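Local coordinates for protein kirola (Actinidia deliciosa, PDB 4IGV) that is a monomeric kiwifruit allergen of the ripening-related branch of the Bet v 1-like family, whose members probably bind small hydrophobic ligands in an internal cavity, at residues 96-102 with 117-123; 59-63 with 132-136; 21-25 with 76-82; 34-39 with 139-144. All coordinates share one frame; numbering follows the deposited sequence.

In the fold
All four interactions belong to the Bet v 1-like fold, in which an antiparallel seven-stranded sheet curves round the C-terminal helix 131-145. Interaction 1 is a hairpin within the sheet; interaction 2 sets that helix against strand 55-62, and the two share packing, with F99 CZ 3.7 Å from L133 CD2. Interaction 4, centred about 10 Å from interaction 2, continues along the same helix, and N38 O approaches T61 N at 2.9 Å. Interaction 3 fastens helix 17-25 to the sheet, centred about 19 Å from interaction 4, which it meets through F24 CE1 and I144 CD1 at 3.6 Å. In relatives, the ligand cavity lies between sheet and helix.

Interaction 1: 96-102 with 117-123; sequences YKTFIII and TFHYEKL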
# COMPACT_ATOMS: atom_id res chain seq x y z
N TYR A 96 -3.39 7.12 -14.53
CA TYR A 96 -1.97 7.41 -14.30
C TYR A 96 -1.10 6.60 -15.22
O TYR A 96 -1.31 5.40 -15.42
CB TYR A 96 -1.60 7.13 -12.80
CG TYR A 96 -2.47 7.90 -11.85
CD1 TYR A 96 -2.21 9.24 -11.54
CD2 TYR A 96 -3.61 7.32 -11.28
CE1 TYR A 96 -3.06 9.97 -10.71
CE2 TYR A 96 -4.45 8.04 -10.43
CZ TYR A 96 -4.17 9.36 -10.15
OH TYR A 96 -5.06 10.08 -9.34
N LYS A 97 -0.11 7.27 -15.81
CA LYS A 97 0.92 6.63 -16.60
C LYS A 97 1.79 5.73 -15.74
O LYS A 97 2.13 4.62 -16.12
CB LYS A 97 1.81 7.69 -17.26
CG LYS A 97 2.84 7.11 -18.19
CD LYS A 97 3.52 8.19 -18.98
CE LYS A 97 4.65 7.62 -19.83
NZ LYS A 97 5.47 8.68 -20.49
N THR A 98 2.14 6.25 -14.58
CA THR A 98 2.94 5.55 -13.60
C THR A 98 2.45 5.84 -12.19
O THR A 98 1.92 6.90 -11.92
CB THR A 98 4.43 5.93 -13.66
OG1 THR A 98 4.64 7.28 -13.28
CG2 THR A 98 5.01 5.77 -15.06
N PHE A 99 2.63 4.86 -11.31
CA PHE A 99 2.19 4.97 -9.93
C PHE A 99 3.01 4.05 -9.06
O PHE A 99 3.06 2.85 -9.29
CB PHE A 99 0.70 4.63 -9.81
CG PHE A 99 -0.02 5.37 -8.69
CD1 PHE A 99 -0.93 6.30 -8.96
CD2 PHE A 99 0.28 5.13 -7.34
CE1 PHE A 99 -1.58 6.99 -7.95
CE2 PHE A 99 -0.36 5.83 -6.36
CZ PHE A 99 -1.27 6.72 -6.67
N ILE A 100 3.66 4.64 -8.06
CA ILE A 100 4.49 3.93 -7.09
C ILE A 100 3.98 4.26 -5.69
O ILE A 100 3.61 5.39 -5.41
CB ILE A 100 5.96 4.40 -7.16
CG1 ILE A 100 6.51 4.21 -8.59
CG2 ILE A 100 6.75 3.67 -6.17
CD1 ILE A 100 6.38 2.99 -9.04
N ILE A 101 3.90 3.25 -4.84
CA ILE A 101 3.48 3.41 -3.46
C ILE A 101 4.59 2.87 -2.57
O ILE A 101 5.02 1.75 -2.70
CB ILE A 101 2.20 2.61 -3.16
CG1 ILE A 101 1.05 3.18 -4.01
CG2 ILE A 101 1.82 2.69 -1.63
CD1 ILE A 101 -0.28 2.40 -3.85
N ILE A 102 5.07 3.72 -1.69
CA ILE A 102 6.10 3.35 -0.71
C ILE A 102 5.48 3.33 0.66
O ILE A 102 4.81 4.29 1.07
CB ILE A 102 7.27 4.36 -0.71
CG1 ILE A 102 7.80 4.62 -2.09
CG2 ILE A 102 8.37 3.85 0.21
CD1 ILE A 102 8.80 5.82 -2.11
N THR A 117 3.81 7.03 0.89
CA THR A 117 4.23 7.95 -0.12
C THR A 117 3.77 7.46 -1.47
O THR A 117 4.05 6.31 -1.84
CB THR A 117 5.76 8.17 -0.10
OG1 THR A 117 6.20 8.62 1.15
CG2 THR A 117 6.20 9.18 -1.18
N PHE A 118 3.12 8.32 -2.24
CA PHE A 118 2.78 8.05 -3.63
C PHE A 118 3.63 8.92 -4.53
O PHE A 118 3.77 10.10 -4.28
CB PHE A 118 1.34 8.40 -3.96
CG PHE A 118 0.27 7.68 -3.16
CD1 PHE A 118 0.48 6.53 -2.44
CD2 PHE A 118 -1.03 8.18 -3.22
CE1 PHE A 118 -0.57 5.92 -1.77
CE2 PHE A 118 -2.09 7.56 -2.53
CZ PHE A 118 -1.84 6.43 -1.86
N HIS A 119 4.19 8.32 -5.58
CA HIS A 119 4.82 9.09 -6.65
C HIS A 119 4.10 8.67 -7.91
O HIS A 119 4.02 7.48 -8.23
CB HIS A 119 6.29 8.74 -6.81
CG HIS A 119 7.16 9.21 -5.69
ND1 HIS A 119 7.61 10.52 -5.62
CD2 HIS A 119 7.74 8.56 -4.65
CE1 HIS A 119 8.34 10.67 -4.53
NE2 HIS A 119 8.44 9.51 -3.93
N TYR A 120 3.57 9.62 -8.66
CA TYR A 120 2.73 9.27 -9.79
C TYR A 120 2.89 10.27 -10.91
O TYR A 120 3.38 11.41 -10.73
CB TYR A 120 1.24 9.22 -9.38
CG TYR A 120 0.71 10.45 -8.68
CD1 TYR A 120 0.20 11.52 -9.42
CD2 TYR A 120 0.79 10.60 -7.31
CE1 TYR A 120 -0.22 12.65 -8.81
CE2 TYR A 120 0.36 11.72 -6.70
CZ TYR A 120 -0.14 12.74 -7.44
OH TYR A 120 -0.61 13.93 -6.90
N GLU A 121 2.48 9.83 -12.10
CA GLU A 121 2.38 10.72 -13.25
C GLU A 121 1.01 10.53 -13.86
O GLU A 121 0.67 9.39 -14.22
CB GLU A 121 3.49 10.47 -14.27
CG GLU A 121 3.35 11.44 -15.46
CD GLU A 121 4.35 11.28 -16.57
OE1 GLU A 121 5.40 10.66 -16.39
OE2 GLU A 121 4.03 11.81 -17.66
N LYS A 122 0.25 11.63 -13.97
CA LYS A 122 -1.10 11.60 -14.52
C LYS A 122 -1.06 11.45 -16.03
O LYS A 122 -0.13 11.93 -16.66
CB LYS A 122 -1.83 12.89 -14.23
CG LYS A 122 -1.94 13.29 -12.77
CD LYS A 122 -2.51 14.70 -12.71
CE LYS A 122 -2.64 15.23 -11.34
NZ LYS A 122 -3.26 16.58 -11.45
N LEU A 123 -2.09 10.82 -16.60
CA LEU A 123 -2.18 10.76 -18.08
C LEU A 123 -2.58 12.11 -18.70
O LEU A 123 -2.20 12.38 -19.85
CB LEU A 123 -3.14 9.66 -18.53
CG LEU A 123 -2.67 8.22 -18.33
CD1 LEU A 123 -3.85 7.24 -18.53
CD2 LEU A 123 -1.49 7.90 -19.24
O HOH W 1 4.57 11.94 -20.10
O HOH W 2 6.24 8.74 -14.90
O HOH W 3 6.75 6.34 2.56
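F99 and F118 meet edge to face: CE2 of F99 lies over one face of the F118 ring, towards its rim, planes at 60°. The F99 ring has Y120 CB over a face, a CH-pi contact of 4.1 Å from CB to the ring centroid, while the two rings are nearly parallel but slid apart. F99 CE1 sits over the centre of one face of the Y96 ring, whose edge receives E121 O. At the edge of the H119 imidazole, on the sheet's other face, lies I102 CD1, 3.9 Å from CD2.

Strands 98-102 and 117-122 run antiparallel at 174°, joined by reciprocal bonds between I100 and H119 and between I102 and T117; I102 N reaches T117 O at 2.8 Å, almost straight. The register slips at a classic beta bulge, where K97 N gives E121 O a bent bond of 2.8 Å and T98 N adds a weak one of 3.5 Å, while E121 N bonds to T98 O at 3.0 Å. With chi1 at 66°, T98 OG1 is turned towards E121, and a water joins this hydroxyl to E121 OE1.

Strands 82-88 and 4-12 flank this hairpin with further backbone bonds. L133 of helix 131-145 packs on F99 and F118, while P130 meets Y96, F118 and Y120; the hydroxyls of Y96 and Y120 bond to E128 O and E129 OE1, respectively.

Interaction 2: 59-63 with 132-136; sequences KYTID and TLMNF
F136 and I62 make the tight part of this contact. The methyl CD1 of I62 lies 3.5 Å from both CG and CD1 of the phenylalanine, and CG1 of the same isoleucine stands over one face of the ring. An unusual chi2 of -98° places CD1 against the base of the ring, where it also approaches F136 CB. The first torsion of F136, with CG opposite the backbone N, extends the side chain from the helix towards the strand. Its far end meets two further groups. T61 O lies at the ring edge, near its plane, 3.3 Å from F136 CE1, and F136 CZ comes within 3.7 Å of Y60 CD1. The Y60 and F136 side chains cross at about a right angle, with their ring planes 55° apart.

Packing thins towards the exposed T132 and D63. There the methyl CG2 of T132 touches I62 CG2 at 3.6 Å, while D63 OD2 is 4.0 Å from that T132 methyl. On the inner side, I62 CD1 meets L133 CD1 more distantly, at 4.1 Å. No hydrogen bond joins the two segments: shape and apolar surface hold them together, and the axes of strand 59-62 and helix 132-136 stay 10.0 Å apart and cross at 114°.

This is the curved sheet of the Bet v 1-like fold gripping the long C-terminal helix. K67 of strand 65-77 packs on Y60 and I62, L92 contacts Y60 and L133, and on another side of the helix M134 rests on W116 and F118 of strand 112-122.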
# COMPACT_ATOMS: atom_id res chain seq x y z
N LYS A 59 -7.31 -7.46 -5.34
CA LYS A 59 -8.71 -7.24 -5.58
C LYS A 59 -9.17 -6.35 -4.42
O LYS A 59 -9.02 -6.73 -3.26
CB LYS A 59 -9.49 -8.55 -5.56
CG LYS A 59 -9.10 -9.49 -6.68
CD LYS A 59 -9.92 -10.75 -6.59
CE LYS A 59 -11.37 -10.49 -6.85
NZ LYS A 59 -12.11 -11.77 -7.04
N TYR A 60 -9.68 -5.16 -4.74
CA TYR A 60 -10.04 -4.20 -3.74
C TYR A 60 -11.27 -3.42 -4.11
O TYR A 60 -11.76 -3.52 -5.24
CB TYR A 60 -8.82 -3.26 -3.44
CG TYR A 60 -8.39 -2.29 -4.52
CD1 TYR A 60 -8.73 -0.97 -4.47
CD2 TYR A 60 -7.62 -2.71 -5.60
CE1 TYR A 60 -8.29 -0.04 -5.47
CE2 TYR A 60 -7.19 -1.81 -6.60
CZ TYR A 60 -7.51 -0.49 -6.52
OH TYR A 60 -7.09 0.41 -7.48
N THR A 61 -11.80 -2.68 -3.15
CA THR A 61 -13.00 -1.91 -3.35
C THR A 61 -12.76 -0.50 -2.85
O THR A 61 -12.31 -0.30 -1.72
CB THR A 61 -14.17 -2.56 -2.60
OG1 THR A 61 -14.42 -3.88 -3.13
CG2 THR A 61 -15.45 -1.73 -2.73
N ILE A 62 -13.08 0.47 -3.71
CA ILE A 62 -12.94 1.90 -3.43
C ILE A 62 -14.29 2.54 -3.75
O ILE A 62 -14.81 2.38 -4.87
CB ILE A 62 -11.88 2.58 -4.39
CG1 ILE A 62 -10.45 2.17 -4.07
CG2 ILE A 62 -12.08 4.14 -4.36
CD1 ILE A 62 -9.68 3.17 -3.21
N ASP A 63 -14.85 3.24 -2.77
CA ASP A 63 -16.17 3.86 -2.91
C ASP A 63 -17.21 2.87 -3.43
O ASP A 63 -18.01 3.18 -4.31
CB ASP A 63 -16.09 5.10 -3.81
CG ASP A 63 -15.39 6.29 -3.13
OD1 ASP A 63 -15.12 6.23 -1.91
OD2 ASP A 63 -15.13 7.31 -3.80
N THR A 132 -8.41 9.91 -2.71
CA THR A 132 -9.27 8.82 -2.31
C THR A 132 -8.44 7.58 -2.03
O THR A 132 -8.70 6.85 -1.09
CB THR A 132 -10.37 8.53 -3.38
OG1 THR A 132 -11.21 9.70 -3.52
CG2 THR A 132 -11.22 7.36 -2.97
N LEU A 133 -7.40 7.34 -2.83
CA LEU A 133 -6.55 6.18 -2.60
C LEU A 133 -5.73 6.34 -1.30
O LEU A 133 -5.52 5.39 -0.55
CB LEU A 133 -5.61 5.98 -3.81
CG LEU A 133 -4.80 4.71 -3.78
CD1 LEU A 133 -5.70 3.44 -3.91
CD2 LEU A 133 -3.68 4.69 -4.82
N MET A 134 -5.26 7.56 -1.05
CA MET A 134 -4.56 7.79 0.22
C MET A 134 -5.47 7.55 1.42
O MET A 134 -5.06 6.90 2.38
CB MET A 134 -3.93 9.19 0.27
CG MET A 134 -3.15 9.43 1.54
SD MET A 134 -1.71 8.33 1.75
CE MET A 134 -0.56 9.12 0.65
N ASN A 135 -6.70 8.02 1.36
CA ASN A 135 -7.66 7.78 2.44
C ASN A 135 -7.85 6.30 2.64
O ASN A 135 -7.90 5.82 3.76
CB ASN A 135 -9.01 8.44 2.12
CG ASN A 135 -8.96 9.97 2.10
OD1 ASN A 135 -8.10 10.58 2.75
ND2 ASN A 135 -9.91 10.60 1.37
N PHE A 136 -7.91 5.55 1.54
CA PHE A 136 -8.05 4.10 1.57
C PHE A 136 -6.90 3.42 2.30
O PHE A 136 -7.06 2.54 3.12
CB PHE A 136 -8.29 3.65 0.11
CG PHE A 136 -8.19 2.17 -0.19
CD1 PHE A 136 -9.31 1.36 -0.26
CD2 PHE A 136 -6.97 1.65 -0.51
CE1 PHE A 136 -9.17 0.01 -0.62
CE2 PHE A 136 -6.83 0.32 -0.85
CZ PHE A 136 -7.96 -0.48 -0.88

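Interaction 3: 21-25 with 76-82; sequences YEIFR and IDEETKS
Y21 sends its hydroxyl to a main-chain carbonyl that is already in use: OH donates to S82 O at 2.8 Å, while D77 N bonds to that same oxygen from the opposite face of its plane. The phenol approaches 60° out of the carbonyl plane, so two donors grip one acceptor without competing for the same side.

The ring has a neighbour on each face. K81 lies over one, with its CB 3.8 Å from the ring centroid and only 17° off the normal, a CH-pi contact. The other has R25 CB near its rim, one helical turn on. A chi1 of -167° swings the ring away from the helix backbone and out towards the turn.

R25 stretches out beside it, its chain extended from CG to NE, and lays one face of the guanidinium over I76 CG2. The same methyl is 3.4 Å from Y21 OH, while R25 NH1 comes 3.8 Å from E78 CB.

The receiving turn is itself braced. K81 and S82 both face D77 in a G1 beta bulge, and D77 OD1 accepts from T80 N at 3.1 Å in an Asx motif.

The contact packs a short N-terminal helix of the Bet v 1-like fold on the turn between strands 65-77 and 82-88. V105 of strand 96-107 touches Y21 and K81, K81 NZ bonds to T107, and R25 NE reaches G50 O in the loop between strands 39-46 and 55-62.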
# COMPACT_ATOMS: atom_id res chain seq x y z
N TYR A 21 5.31 -3.92 9.46
CA TYR A 21 6.23 -4.22 8.37
C TYR A 21 6.22 -5.69 7.95
O TYR A 21 6.30 -5.98 6.77
CB TYR A 21 7.65 -3.75 8.69
CG TYR A 21 8.55 -3.76 7.46
CD1 TYR A 21 8.31 -2.97 6.36
CD2 TYR A 21 9.60 -4.62 7.38
CE1 TYR A 21 9.15 -3.01 5.23
CE2 TYR A 21 10.45 -4.70 6.32
CZ TYR A 21 10.23 -3.92 5.22
OH TYR A 21 11.09 -3.96 4.13
N GLU A 22 6.11 -6.58 8.90
CA GLU A 22 5.98 -8.02 8.61
C GLU A 22 4.83 -8.23 7.63
O GLU A 22 4.93 -9.02 6.66
CB GLU A 22 5.67 -8.78 9.91
CG GLU A 22 5.28 -10.29 9.75
CD GLU A 22 6.50 -11.05 9.46
OE1 GLU A 22 7.62 -10.41 9.45
OE2 GLU A 22 6.33 -12.31 9.40
N ILE A 23 3.71 -7.59 7.91
CA ILE A 23 2.53 -7.72 7.05
C ILE A 23 2.83 -7.21 5.65
O ILE A 23 2.57 -7.87 4.65
CB ILE A 23 1.28 -7.04 7.65
CG1 ILE A 23 0.92 -7.75 8.94
CG2 ILE A 23 0.13 -6.96 6.59
CD1 ILE A 23 -0.06 -6.93 9.83
N PHE A 24 3.33 -6.00 5.53
CA PHE A 24 3.54 -5.40 4.22
C PHE A 24 4.65 -6.02 3.40
O PHE A 24 4.59 -6.00 2.17
CB PHE A 24 3.67 -3.88 4.33
CG PHE A 24 2.30 -3.23 4.39
CD1 PHE A 24 1.62 -3.11 5.53
CD2 PHE A 24 1.63 -2.95 3.21
CE1 PHE A 24 0.34 -2.58 5.53
CE2 PHE A 24 0.35 -2.41 3.23
CZ PHE A 24 -0.27 -2.24 4.41
N ARG A 25 5.65 -6.57 4.07
CA ARG A 25 6.72 -7.25 3.38
C ARG A 25 6.39 -8.72 3.14
O ARG A 25 6.37 -9.13 1.99
CB ARG A 25 8.06 -7.13 4.12
CG ARG A 25 9.18 -7.81 3.36
CD ARG A 25 10.55 -7.68 3.98
NE ARG A 25 11.50 -8.44 3.18
CZ ARG A 25 12.75 -8.70 3.54
NH1 ARG A 25 13.23 -8.16 4.62
NH2 ARG A 25 13.54 -9.37 2.73
N ILE A 76 12.97 -2.99 -1.55
CA ILE A 76 12.86 -3.31 -0.13
C ILE A 76 14.05 -2.77 0.59
O ILE A 76 15.17 -2.93 0.08
CB ILE A 76 12.77 -4.82 0.12
CG1 ILE A 76 11.46 -5.33 -0.41
CG2 ILE A 76 12.96 -5.19 1.62
CD1 ILE A 76 11.24 -6.80 -0.27
N ASP A 77 13.85 -2.07 1.70
CA ASP A 77 14.94 -1.68 2.58
C ASP A 77 14.62 -2.20 3.96
O ASP A 77 13.69 -1.71 4.62
CB ASP A 77 15.14 -0.18 2.55
CG ASP A 77 16.33 0.24 3.37
OD1 ASP A 77 16.67 -0.40 4.38
OD2 ASP A 77 16.97 1.25 2.99
N GLU A 78 15.28 -3.27 4.38
CA GLU A 78 14.93 -3.92 5.65
C GLU A 78 15.37 -3.07 6.81
O GLU A 78 14.76 -3.17 7.89
CB GLU A 78 15.49 -5.35 5.73
CG GLU A 78 16.95 -5.49 5.67
CD GLU A 78 17.81 -5.19 6.92
OE1 GLU A 78 17.28 -5.05 8.07
OE2 GLU A 78 19.10 -5.11 6.71
N GLU A 79 16.35 -2.20 6.63
CA GLU A 79 16.83 -1.38 7.75
C GLU A 79 15.88 -0.27 8.09
O GLU A 79 15.67 0.03 9.29
CB GLU A 79 18.24 -0.85 7.46
CG GLU A 79 18.80 0.02 8.51
CD GLU A 79 19.12 -0.75 9.76
OE1 GLU A 79 19.80 -1.83 9.64
OE2 GLU A 79 18.74 -0.26 10.83
N THR A 80 15.29 0.36 7.09
CA THR A 80 14.35 1.41 7.30
C THR A 80 12.89 0.92 7.26
O THR A 80 11.94 1.70 7.34
CB THR A 80 14.49 2.46 6.19
OG1 THR A 80 14.20 1.91 4.91
CG2 THR A 80 15.90 3.10 6.21
N LYS A 81 12.69 -0.40 7.17
CA LYS A 81 11.39 -1.01 7.11
C LYS A 81 10.53 -0.39 5.99
O LYS A 81 9.42 0.11 6.23
CB LYS A 81 10.70 -1.00 8.47
CG LYS A 81 11.45 -1.67 9.56
CD LYS A 81 10.62 -1.64 10.85
CE LYS A 81 11.39 -2.23 12.04
NZ LYS A 81 12.68 -1.54 12.32
N SER A 82 11.08 -0.38 4.78
CA SER A 82 10.40 0.17 3.63
C SER A 82 10.17 -0.86 2.55
O SER A 82 11.01 -1.75 2.34
CB SER A 82 11.24 1.34 3.08
OG SER A 82 10.58 2.00 2.03

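Interaction 4: 34-39 with 139-144; sequences MSPVNI and EITKDI
S35 and D143 form the shorter of the two direct hydrogen bonds: S35 OG donates to D143 OD2 at 2.6 Å, using the anti lone pair of that carboxylate oxygen. The hydroxyl is turned to the helix by a chi1 of -161°, which points OG away from the serine's own amide nitrogen. A longer bond, 3.3 Å, runs from N38 ND2 to E139 OE1. It is bent to 137° and meets the oxygen from above the carboxylate plane. E139 is modelled in two conformers, however, and this bond belongs to one of them, so it remains doubtful.

Water supplements these direct bonds. One molecule accepts from V37 N and donates weakly to D143 OD2, so the oxygen that accepts the serine's hydrogen bond is also linked, weakly, through water to the backbone of V37. Another accepts from N38 ND2.

Apolar contacts line the inner side. I39 CG1 meets I140 CD1 at 3.8 Å, the two side chains crossing at about a right angle, while I140 CG1 packs against N38 CB. The S35 hydroxyl oxygen also lies against this I140 methylene. At the other end, M34 SD lies 4.2 Å from I144 CG1.

The segment 34-39 carries the chain from helix 30-34 into strand 39-46 while lying against helix 131-145. I31 touches I39 and I144, I23 of helix 17-25 packs on M34 and I144, and N38 pairs by a backbone bond with T61 of strand 55-62.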
# COMPACT_ATOMS: atom_id res chain seq x y z
N MET A 34 -7.80 -8.51 7.73
CA MET A 34 -7.79 -7.40 8.67
C MET A 34 -8.58 -6.19 8.20
O MET A 34 -9.10 -5.41 9.01
CB MET A 34 -6.36 -6.99 9.01
CG MET A 34 -5.60 -8.15 9.60
SD MET A 34 -3.85 -7.76 9.90
CE MET A 34 -3.33 -9.23 10.79
N SER A 35 -8.74 -6.08 6.89
CA SER A 35 -9.49 -4.94 6.27
C SER A 35 -10.35 -5.48 5.11
O SER A 35 -10.25 -5.05 3.96
CB SER A 35 -8.54 -3.85 5.75
OG SER A 35 -9.19 -2.61 5.57
N PRO A 36 -11.33 -6.36 5.44
CA PRO A 36 -12.08 -7.07 4.41
C PRO A 36 -13.06 -6.25 3.62
O PRO A 36 -13.42 -6.66 2.51
CB PRO A 36 -12.79 -8.16 5.21
CG PRO A 36 -12.92 -7.57 6.57
CD PRO A 36 -11.66 -6.84 6.80
N VAL A 37 -13.46 -5.11 4.15
CA VAL A 37 -14.32 -4.21 3.36
C VAL A 37 -13.51 -3.61 2.18
O VAL A 37 -14.05 -3.43 1.06
CB VAL A 37 -14.92 -3.11 4.25
CG1 VAL A 37 -15.71 -2.15 3.38
CG2 VAL A 37 -15.84 -3.77 5.38
N ASN A 38 -12.23 -3.33 2.45
CA ASN A 38 -11.37 -2.64 1.51
C ASN A 38 -10.64 -3.59 0.55
O ASN A 38 -10.49 -3.31 -0.61
CB ASN A 38 -10.35 -1.78 2.27
CG ASN A 38 -10.99 -0.71 3.09
OD1 ASN A 38 -10.67 -0.57 4.28
ND2 ASN A 38 -11.94 -0.03 2.51
N ILE A 39 -10.19 -4.72 1.07
CA ILE A 39 -9.36 -5.68 0.34
C ILE A 39 -10.00 -7.03 0.30
O ILE A 39 -10.29 -7.64 1.37
CB ILE A 39 -7.98 -5.81 0.99
CG1 ILE A 39 -7.28 -4.44 1.07
CG2 ILE A 39 -7.11 -6.84 0.22
CD1 ILE A 39 -6.87 -3.94 -0.18
N GLU A 139 -7.00 4.08 5.92
CA GLU A 139 -8.08 3.27 6.53
C GLU A 139 -7.58 1.88 6.78
O GLU A 139 -7.73 1.31 7.86
CB GLU A 139 -9.31 3.14 5.62
CG GLU A 139 -10.47 2.52 6.43
CD GLU A 139 -11.66 1.99 5.66
OE1 GLU A 139 -11.97 2.50 4.56
OE2 GLU A 139 -12.29 1.04 6.22
N ILE A 140 -6.96 1.30 5.76
CA ILE A 140 -6.35 -0.02 5.89
C ILE A 140 -5.40 -0.06 7.10
O ILE A 140 -5.44 -0.98 7.90
CB ILE A 140 -5.65 -0.49 4.62
CG1 ILE A 140 -6.71 -0.80 3.57
CG2 ILE A 140 -4.77 -1.71 4.93
CD1 ILE A 140 -6.08 -0.96 2.19
N THR A 141 -4.58 0.99 7.23
CA THR A 141 -3.66 1.09 8.33
C THR A 141 -4.40 1.06 9.68
O THR A 141 -4.01 0.35 10.60
CB THR A 141 -2.84 2.40 8.21
OG1 THR A 141 -2.14 2.40 6.96
CG2 THR A 141 -1.85 2.57 9.36
N LYS A 142 -5.48 1.80 9.78
CA LYS A 142 -6.27 1.84 11.01
C LYS A 142 -6.96 0.51 11.30
O LYS A 142 -7.04 0.09 12.47
CB LYS A 142 -7.26 3.00 10.96
CG LYS A 142 -6.58 4.37 11.03
CD LYS A 142 -7.55 5.49 10.82
CE LYS A 142 -6.85 6.81 10.74
NZ LYS A 142 -7.85 7.89 10.50
N ASP A 143 -7.39 -0.17 10.23
CA ASP A 143 -7.97 -1.51 10.39
C ASP A 143 -6.93 -2.48 10.92
O ASP A 143 -7.26 -3.28 11.78
CB ASP A 143 -8.56 -1.99 9.09
CG ASP A 143 -9.88 -1.33 8.76
OD1 ASP A 143 -10.52 -0.70 9.64
OD2 ASP A 143 -10.35 -1.44 7.61
N ILE A 144 -5.69 -2.39 10.40
CA ILE A 144 -4.65 -3.30 10.88
C ILE A 144 -4.34 -3.01 12.33
O ILE A 144 -4.24 -3.92 13.16
CB ILE A 144 -3.40 -3.21 10.01
CG1 ILE A 144 -3.66 -3.74 8.60
CG2 ILE A 144 -2.21 -3.89 10.70
CD1 ILE A 144 -2.57 -3.33 7.56
O HOH W 4 -12.63 -3.68 6.77
O HOH W 5 -14.00 1.50 3.63